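Local coordinates for pili retraction protein PilT (Thermus thermophilus, PDB 5FL3) that binds ADP and probably hydrolyses ATP to power retraction of pili, at residues Val111-Phe115 against Glu116-Leu120; Val333-Thr337 against Glu338-Ser342; Tyr82-Pro85 against Gly86-Arg89; Gly119-Arg122 against Glu123-Glu126. All blocks are in the same frame, centred on the assembly; numbering follows the deposited sequence.

Interaction 1: residues Val111-Phe115 against Glu116-Leu120. With ADP (adenosine-5'-diphosphate), chain B.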
# COMPACT_ATOMS: atom_id res chain seq x y z
N VAL A 111 12.54 -7.95 -1.56
CA VAL A 111 12.75 -8.33 -0.17
C VAL A 111 11.55 -7.90 0.67
O VAL A 111 11.28 -6.71 0.83
CB VAL A 111 14.04 -7.70 0.40
CG1 VAL A 111 14.09 -7.88 1.91
CG2 VAL A 111 15.26 -8.32 -0.27
N ILE A 112 10.83 -8.89 1.19
CA ILE A 112 9.58 -8.66 1.86
C ILE A 112 9.73 -8.68 3.37
O ILE A 112 10.09 -9.69 3.95
CB ILE A 112 8.53 -9.70 1.48
CG1 ILE A 112 8.15 -9.54 0.00
CG2 ILE A 112 7.30 -9.59 2.40
CD1 ILE A 112 7.27 -10.66 -0.52
N PRO A 113 9.42 -7.54 4.00
CA PRO A 113 9.54 -7.41 5.45
C PRO A 113 8.61 -8.39 6.17
O PRO A 113 7.55 -8.73 5.63
CB PRO A 113 9.12 -5.96 5.70
CG PRO A 113 9.27 -5.27 4.37
CD PRO A 113 8.92 -6.31 3.37
N SER A 114 9.00 -8.84 7.36
CA SER A 114 8.12 -9.66 8.19
C SER A 114 7.01 -8.83 8.83
O SER A 114 7.13 -7.61 8.96
CB SER A 114 8.92 -10.33 9.28
OG SER A 114 9.35 -9.36 10.20
N PHE A 115 5.95 -9.51 9.26
CA PHE A 115 4.86 -8.85 9.97
C PHE A 115 5.43 -8.08 11.13
O PHE A 115 5.03 -6.93 11.40
CB PHE A 115 3.84 -9.86 10.49
CG PHE A 115 3.06 -10.55 9.42
CD1 PHE A 115 2.57 -9.83 8.34
CD2 PHE A 115 2.83 -11.91 9.47
CE1 PHE A 115 1.85 -10.46 7.34
CE2 PHE A 115 2.11 -12.56 8.48
CZ PHE A 115 1.62 -11.84 7.42
N GLU A 116 6.39 -8.70 11.81
CA GLU A 116 6.95 -8.12 13.03
C GLU A 116 7.74 -6.87 12.69
O GLU A 116 7.58 -5.85 13.37
CB GLU A 116 7.83 -9.13 13.77
CG GLU A 116 7.03 -10.20 14.53
CD GLU A 116 6.62 -11.37 13.64
OE1 GLU A 116 7.22 -11.55 12.56
OE2 GLU A 116 5.69 -12.10 14.03
N ALA A 117 8.58 -6.94 11.65
CA ALA A 117 9.23 -5.75 11.10
C ALA A 117 8.25 -4.61 10.80
O ALA A 117 8.55 -3.45 11.04
CB ALA A 117 10.00 -6.11 9.85
N LEU A 118 7.07 -4.95 10.29
CA LEU A 118 6.11 -3.94 9.86
C LEU A 118 5.26 -3.42 11.01
O LEU A 118 4.50 -2.46 10.83
CB LEU A 118 5.19 -4.50 8.77
CG LEU A 118 5.95 -4.88 7.49
CD1 LEU A 118 5.01 -5.34 6.39
CD2 LEU A 118 6.82 -3.71 7.05
N GLY A 119 5.37 -4.04 12.18
CA GLY A 119 4.50 -3.72 13.29
C GLY A 119 3.06 -4.14 13.07
O GLY A 119 2.14 -3.47 13.54
N LEU A 120 2.86 -5.24 12.34
CA LEU A 120 1.53 -5.81 12.06
C LEU A 120 1.32 -7.04 12.94
O LEU A 120 2.14 -7.97 12.90
CB LEU A 120 1.39 -6.21 10.59
CG LEU A 120 1.50 -5.27 9.39
CD1 LEU A 120 1.92 -6.08 8.17
CD2 LEU A 120 0.17 -4.63 9.11
PB ADP B . 1.54 3.09 0.29
O1B ADP B . 1.91 4.27 -0.60
O2B ADP B . 0.47 3.40 1.32
O3B ADP B . 1.29 1.80 -0.45
PA ADP B . 4.16 1.93 0.82
O1A ADP B . 4.61 2.33 -0.58
O2A ADP B . 4.02 0.47 1.22
O3A ADP B . 2.84 2.80 1.20
O5' ADP B . 5.18 2.58 1.89
C5' ADP B . 5.86 3.82 1.68
C4' ADP B . 7.18 3.74 2.46
O4' ADP B . 6.92 3.39 3.83
C3' ADP B . 8.12 2.69 1.90
O3' ADP B . 9.38 3.34 1.72
C2' ADP B . 8.19 1.58 2.95
O2' ADP B . 9.52 1.08 3.15
C1' ADP B . 7.70 2.25 4.23
N9 ADP B . 6.88 1.33 5.07
C8 ADP B . 5.91 0.50 4.63
N7 ADP B . 5.33 -0.19 5.64
C5 ADP B . 5.94 0.19 6.78
C6 ADP B . 5.82 -0.15 8.22
N6 ADP B . 4.90 -1.05 8.62
N1 ADP B . 6.65 0.49 9.10
C2 ADP B . 7.56 1.40 8.69
N3 ADP B . 7.72 1.76 7.40
C4 ADP B . 6.96 1.20 6.41
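S114 and A117 make the N-terminal cap of the short helix 115-118. The A117 amide gives a nearly straight hydrogen bond to S114 OG, with A117 N 2.9 Å from S114 OG. The S114 hydroxyl lies between its own backbone N and carbonyl carbon, chi1 70°, which turns it over the first turn.

Backbone bonds close the other end. L118 N donates to S114 O at 3.0 Å. L120 N donates to F115 O at 2.9 Å. L118 N also makes a weak bond to F115 O. G119 has positive phi and leaves the helix there, so the turn ends in a Schellman motif.

This one-turn helix forms part of the adenine pocket of the P-loop ATPase domain. ADP N6 donates to L118 O at 2.7 Å. That backbone bond reads the exocyclic amino group of the base. L118 CD2 also approaches ADP N6, at 3.6 Å, and the L118 side chain touches T148 of the nucleotide site.

The apolar contacts lie on two sides. P113 CB packs on L118 CD2 at 3.5 Å, the two side chains crossing at a slant. L120 CD1 comes up to the edge of the F115 ring, 3.8 Å from F115 CD1. The buried F115 ring also packs on A152 and M125. E116 points its carboxylate to R122 in a salt bridge.

Interaction 2: residues Val333-Thr337 against Glu338-Ser342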
# COMPACT_ATOMS: atom_id res chain seq x y z
N VAL A 333 -2.23 5.66 21.97
CA VAL A 333 -1.97 5.53 23.40
C VAL A 333 -0.87 4.48 23.64
O VAL A 333 0.14 4.77 24.28
CB VAL A 333 -3.25 5.13 24.16
CG1 VAL A 333 -2.90 4.42 25.45
CG2 VAL A 333 -4.13 6.35 24.42
N GLU A 334 -1.08 3.29 23.09
CA GLU A 334 -0.15 2.18 23.25
C GLU A 334 1.24 2.51 22.68
O GLU A 334 2.26 2.11 23.23
CB GLU A 334 -0.73 0.92 22.59
CG GLU A 334 0.12 -0.32 22.77
CD GLU A 334 -0.56 -1.57 22.21
OE1 GLU A 334 -1.75 -1.50 21.81
OE2 GLU A 334 0.12 -2.63 22.16
N LEU A 335 1.27 3.25 21.58
CA LEU A 335 2.54 3.64 20.97
C LEU A 335 3.22 4.74 21.78
O LEU A 335 4.44 4.71 21.97
CB LEU A 335 2.34 4.08 19.51
CG LEU A 335 2.09 2.94 18.51
CD1 LEU A 335 1.44 3.44 17.22
CD2 LEU A 335 3.38 2.17 18.21
N TYR A 336 2.43 5.71 22.23
CA TYR A 336 2.94 6.80 23.06
C TYR A 336 3.50 6.30 24.39
O TYR A 336 4.68 6.56 24.69
CB TYR A 336 1.88 7.86 23.33
CG TYR A 336 2.41 8.94 24.23
CD1 TYR A 336 3.45 9.75 23.82
CD2 TYR A 336 1.91 9.11 25.52
CE1 TYR A 336 3.96 10.74 24.63
CE2 TYR A 336 2.41 10.10 26.35
CZ TYR A 336 3.44 10.91 25.90
OH TYR A 336 3.97 11.90 26.71
N THR A 337 2.70 5.58 25.17
CA THR A 337 3.17 5.09 26.47
C THR A 337 4.42 4.24 26.33
O THR A 337 5.27 4.25 27.23
CB THR A 337 2.14 4.25 27.23
OG1 THR A 337 2.09 2.93 26.66
CG2 THR A 337 0.77 4.90 27.24
N GLU A 338 4.53 3.52 25.22
CA GLU A 338 5.71 2.68 24.97
C GLU A 338 6.88 3.45 24.42
O GLU A 338 7.93 2.89 24.17
CB GLU A 338 5.37 1.56 24.01
CG GLU A 338 4.64 0.43 24.66
CD GLU A 338 4.49 -0.73 23.73
OE1 GLU A 338 3.65 -0.63 22.80
OE2 GLU A 338 5.22 -1.73 23.92
N GLY A 339 6.68 4.74 24.21
CA GLY A 339 7.77 5.61 23.82
C GLY A 339 8.23 5.41 22.39
O GLY A 339 9.40 5.60 22.08
N LEU A 340 7.30 5.03 21.51
CA LEU A 340 7.61 4.86 20.09
C LEU A 340 7.24 6.11 19.28
O LEU A 340 7.76 6.33 18.18
CB LEU A 340 6.91 3.62 19.54
CG LEU A 340 7.50 2.29 20.02
CD1 LEU A 340 6.57 1.11 19.67
CD2 LEU A 340 8.88 2.08 19.42
N ILE A 341 6.35 6.94 19.83
CA ILE A 341 6.01 8.22 19.22
C ILE A 341 5.94 9.35 20.26
O ILE A 341 5.72 9.09 21.45
CB ILE A 341 4.65 8.16 18.46
CG1 ILE A 341 3.54 7.62 19.37
CG2 ILE A 341 4.76 7.30 17.22
CD1 ILE A 341 2.15 7.65 18.75
N SER A 342 6.12 10.59 19.81
CA SER A 342 6.02 11.73 20.70
C SER A 342 4.57 12.00 21.05
O SER A 342 3.66 11.49 20.40
CB SER A 342 6.63 12.97 20.08
OG SER A 342 5.83 13.42 19.01
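L335 and L340 form the tight side of this helix end. L335 CD2 meets L340 CD1 at 3.7 Å, the two side chains running at a slant to each other. I341 fills the neighbouring place, with its CD1 3.7 Å from L335 CB. I341 CG1 sits between the backbone N and the carbonyl carbon, chi1 53°, and this brings its CD1 back over the helix. L335 and I341 are buried, and both also pack on V288 of strand 287-295. The Y336 ring turns its edge to the backbone: Y336 CD1 lies 3.3 Å from I341 O. Its other neighbours include L343 and L360.

The backbone ends helix 328-337 with a Schellman motif. L340 N donates to L335 O at 2.9 Å. G339 N donates to Y336 O at 2.7 Å, from well above the carbonyl plane. G339 has positive phi and starts the turn away from the helix. S342 then caps the next helix, 343-349, through its hydroxyl and D345 N.

The solvent side is looser. E334 and E338 are exposed and lie alongside each other, pointing the same way. E334 OE2 and E338 OE1 are 4.1 Å apart, and the carboxylate planes differ by 30°. The like charges probably repel mildly. The backbone bond here, E338 N to E334 O at 3.3 Å, is weak.

Interaction 3: residues Tyr82-Pro85 against Gly86-Arg89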
# COMPACT_ATOMS: atom_id res chain seq x y z
N TYR A 82 14.93 -0.82 -15.52
CA TYR A 82 16.37 -0.90 -15.57
C TYR A 82 16.88 -1.71 -14.38
O TYR A 82 16.41 -1.55 -13.26
CB TYR A 82 16.98 0.50 -15.57
CG TYR A 82 18.47 0.49 -15.33
CD1 TYR A 82 19.36 0.19 -16.35
CD2 TYR A 82 18.99 0.76 -14.07
CE1 TYR A 82 20.72 0.17 -16.13
CE2 TYR A 82 20.34 0.75 -13.83
CZ TYR A 82 21.20 0.45 -14.87
OH TYR A 82 22.56 0.44 -14.62
N THR A 83 17.82 -2.61 -14.64
CA THR A 83 18.31 -3.47 -13.58
C THR A 83 19.82 -3.39 -13.36
O THR A 83 20.59 -3.42 -14.30
CB THR A 83 17.95 -4.91 -13.87
OG1 THR A 83 16.62 -4.95 -14.37
CG2 THR A 83 18.07 -5.75 -12.60
N ILE A 84 20.22 -3.26 -12.10
CA ILE A 84 21.62 -3.47 -11.76
C ILE A 84 21.71 -4.86 -11.15
O ILE A 84 21.32 -5.06 -9.99
CB ILE A 84 22.16 -2.42 -10.79
CG1 ILE A 84 21.94 -1.02 -11.33
CG2 ILE A 84 23.65 -2.64 -10.54
CD1 ILE A 84 22.39 0.04 -10.36
N PRO A 85 22.20 -5.83 -11.95
CA PRO A 85 22.23 -7.25 -11.57
C PRO A 85 22.66 -7.48 -10.13
O PRO A 85 23.72 -7.01 -9.70
CB PRO A 85 23.23 -7.84 -12.56
CG PRO A 85 23.00 -7.01 -13.80
CD PRO A 85 22.78 -5.61 -13.29
N GLY A 86 21.80 -8.14 -9.37
CA GLY A 86 22.11 -8.48 -7.99
C GLY A 86 22.17 -7.28 -7.07
O GLY A 86 22.77 -7.36 -6.00
N VAL A 87 21.56 -6.18 -7.48
CA VAL A 87 21.51 -4.98 -6.63
C VAL A 87 20.07 -4.49 -6.46
O VAL A 87 19.54 -4.43 -5.35
CB VAL A 87 22.39 -3.86 -7.21
CG1 VAL A 87 22.31 -2.62 -6.34
CG2 VAL A 87 23.83 -4.33 -7.34
N ALA A 88 19.42 -4.16 -7.57
CA ALA A 88 18.05 -3.70 -7.54
C ALA A 88 17.43 -3.72 -8.91
O ALA A 88 18.13 -3.74 -9.93
CB ALA A 88 17.97 -2.31 -6.97
N ARG A 89 16.10 -3.71 -8.92
CA ARG A 89 15.30 -3.44 -10.11
C ARG A 89 14.62 -2.10 -9.93
O ARG A 89 14.07 -1.81 -8.86
CB ARG A 89 14.25 -4.52 -10.34
CG ARG A 89 14.78 -5.94 -10.40
CD ARG A 89 13.91 -6.78 -11.30
NE ARG A 89 14.22 -8.21 -11.21
CZ ARG A 89 13.63 -9.15 -11.94
NH1 ARG A 89 12.69 -8.83 -12.83
NH2 ARG A 89 13.97 -10.43 -11.78
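I84 O is gripped by two backbone amides at the tip of the hairpin. V87 N donates to it at 2.8 Å, with a bent N-H angle of 135°. A88 N donates to I84 O at 3.2 Å and lies in the carbonyl plane. The return bond runs from I84 N to A88 O at 3.1 Å, so I84 and A88 form an antiparallel hydrogen-bonded pair.

The side chains of I84 and V87 meet next to this pair. I84 CG2 touches V87 CG2 at 3.6 Å, and the two branches cross at an angle. I84 CG2 is opposite its own backbone N, chi1 -55° for CG1, which turns this methyl to V87. I84 is buried and packs on V13 and L16 of helix 11-21, while V87 touches K17.

T83 and R89 lie on one face of the sheet, I84 and A88 on the other. T83 and R89 run alongside each other and point the same way, with T83 CG2 4.0 Å from R89 CG. T83 CG2 also comes within 3.3 Å of A88 O.

P85 and G86 make the bend, and G86 has positive phi. V87 and A88 both face I84, which is a classic beta bulge in the beta hairpin of strands 78-84 and 88-97.

Interaction 4: residues Gly119-Arg122 against Glu123-Glu126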
# COMPACT_ATOMS: atom_id res chain seq x y z
N GLY A 119 5.37 -4.04 12.18
CA GLY A 119 4.50 -3.72 13.29
C GLY A 119 3.06 -4.14 13.07
O GLY A 119 2.14 -3.47 13.54
N LEU A 120 2.86 -5.24 12.34
CA LEU A 120 1.53 -5.81 12.06
C LEU A 120 1.32 -7.04 12.94
O LEU A 120 2.14 -7.97 12.90
CB LEU A 120 1.39 -6.21 10.59
CG LEU A 120 1.50 -5.27 9.39
CD1 LEU A 120 1.92 -6.08 8.17
CD2 LEU A 120 0.17 -4.63 9.11
N PRO A 121 0.24 -7.06 13.73
CA PRO A 121 0.02 -8.17 14.68
C PRO A 121 -0.14 -9.53 14.00
O PRO A 121 -1.10 -9.77 13.25
CB PRO A 121 -1.27 -7.77 15.41
CG PRO A 121 -1.91 -6.69 14.54
CD PRO A 121 -0.77 -6.00 13.84
N ARG A 122 0.81 -10.42 14.28
CA ARG A 122 0.97 -11.66 13.55
C ARG A 122 -0.28 -12.51 13.55
O ARG A 122 -0.68 -13.05 12.51
CB ARG A 122 2.14 -12.47 14.09
CG ARG A 122 2.22 -13.86 13.45
CD ARG A 122 3.61 -14.46 13.50
NE ARG A 122 4.57 -13.75 12.65
CZ ARG A 122 4.76 -14.01 11.36
NH1 ARG A 122 4.04 -14.96 10.76
NH2 ARG A 122 5.65 -13.32 10.66
N GLU A 123 -0.91 -12.60 14.72
CA GLU A 123 -2.05 -13.48 14.91
C GLU A 123 -3.23 -13.02 14.07
O GLU A 123 -3.87 -13.82 13.40
CB GLU A 123 -2.44 -13.54 16.38
CG GLU A 123 -3.22 -14.78 16.76
CD GLU A 123 -3.75 -14.71 18.18
OE1 GLU A 123 -3.24 -13.87 18.96
OE2 GLU A 123 -4.69 -15.48 18.50
N VAL A 124 -3.48 -11.72 14.08
CA VAL A 124 -4.51 -11.13 13.22
C VAL A 124 -4.23 -11.38 11.74
O VAL A 124 -5.14 -11.75 10.98
CB VAL A 124 -4.60 -9.62 13.45
CG1 VAL A 124 -5.51 -8.98 12.42
CG2 VAL A 124 -5.09 -9.35 14.87
N MET A 125 -2.98 -11.19 11.32
CA MET A 125 -2.64 -11.34 9.92
C MET A 125 -2.90 -12.77 9.44
O MET A 125 -3.63 -13.00 8.48
CB MET A 125 -1.18 -10.96 9.68
CG MET A 125 -0.89 -9.48 9.85
SD MET A 125 -1.93 -8.37 8.87
CE MET A 125 -3.11 -7.81 10.09
N GLU A 126 -2.30 -13.73 10.14
CA GLU A 126 -2.45 -15.13 9.78
C GLU A 126 -3.91 -15.59 9.79
O GLU A 126 -4.32 -16.46 9.02
CB GLU A 126 -1.61 -16.00 10.71
CG GLU A 126 -0.13 -15.75 10.51
CD GLU A 126 0.72 -16.52 11.46
OE1 GLU A 126 0.15 -17.11 12.40
OE2 GLU A 126 1.96 -16.53 11.28
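E123 follows R122 in the first turn of helix 122-130, with its CB beside the R122 carbonyl carbon. V124 packs on P121, the N-cap residue. V124 CB lies 4.1 Å from P121 CG, and the two side chains lie alongside each other and point the same way. P121 also touches L291 and I293 of strand 287-295.

M125 is buried and turns towards the loop. M125 N donates to P121 O at 3.0 Å. M125 CG stands beside its own backbone N, chi1 -69°, and this sets it 3.4 Å from P121 O. The same M125 CG reaches 4.1 Å from L120 CB. L274 of strand 270-280 also packs on M125.

E126 closes the turn. E126 N donates to R122 O at 3.0 Å in a nearly straight bond. Its side chain returns to R122 in a salt bridge, with R122 NH1 2.7 Å from E126 OE2. The R122 chain bends at chi3, -68°, and this lets NH1 come to the carboxylate. E126 OE2 sits at the guanidinium edge, in its plane. R122 NH1 meets the carboxylate on its anti side and somewhat out of the carboxylate plane. The two flat groups stand 70° apart. R122 NE is taken by E116. The R122-E126 pair is an i to i+4 salt bridge in the first turn of an alpha helix.

How the interactions relate
The contacts are local and follow one another along the chain. Interaction 3 comes first and closes the tip of the hairpin 78-84 and 88-97, at an outer edge of the six-stranded sheet. Interaction 1 caps and ends the short helix 115-118 beside the ADP base. Interaction 4 begins where interaction 1 ends: they share G119 and L120. The two also touch through side chains of helices 115-118 and 122-130. Together they lead from the nucleotide site into helix 122-130. Interaction 2 comes last; it ends helix 328-337 and leads into helix 343-349. Its nearest atoms are about 7 Å from both interactions 1 and 4. No contact encloses another.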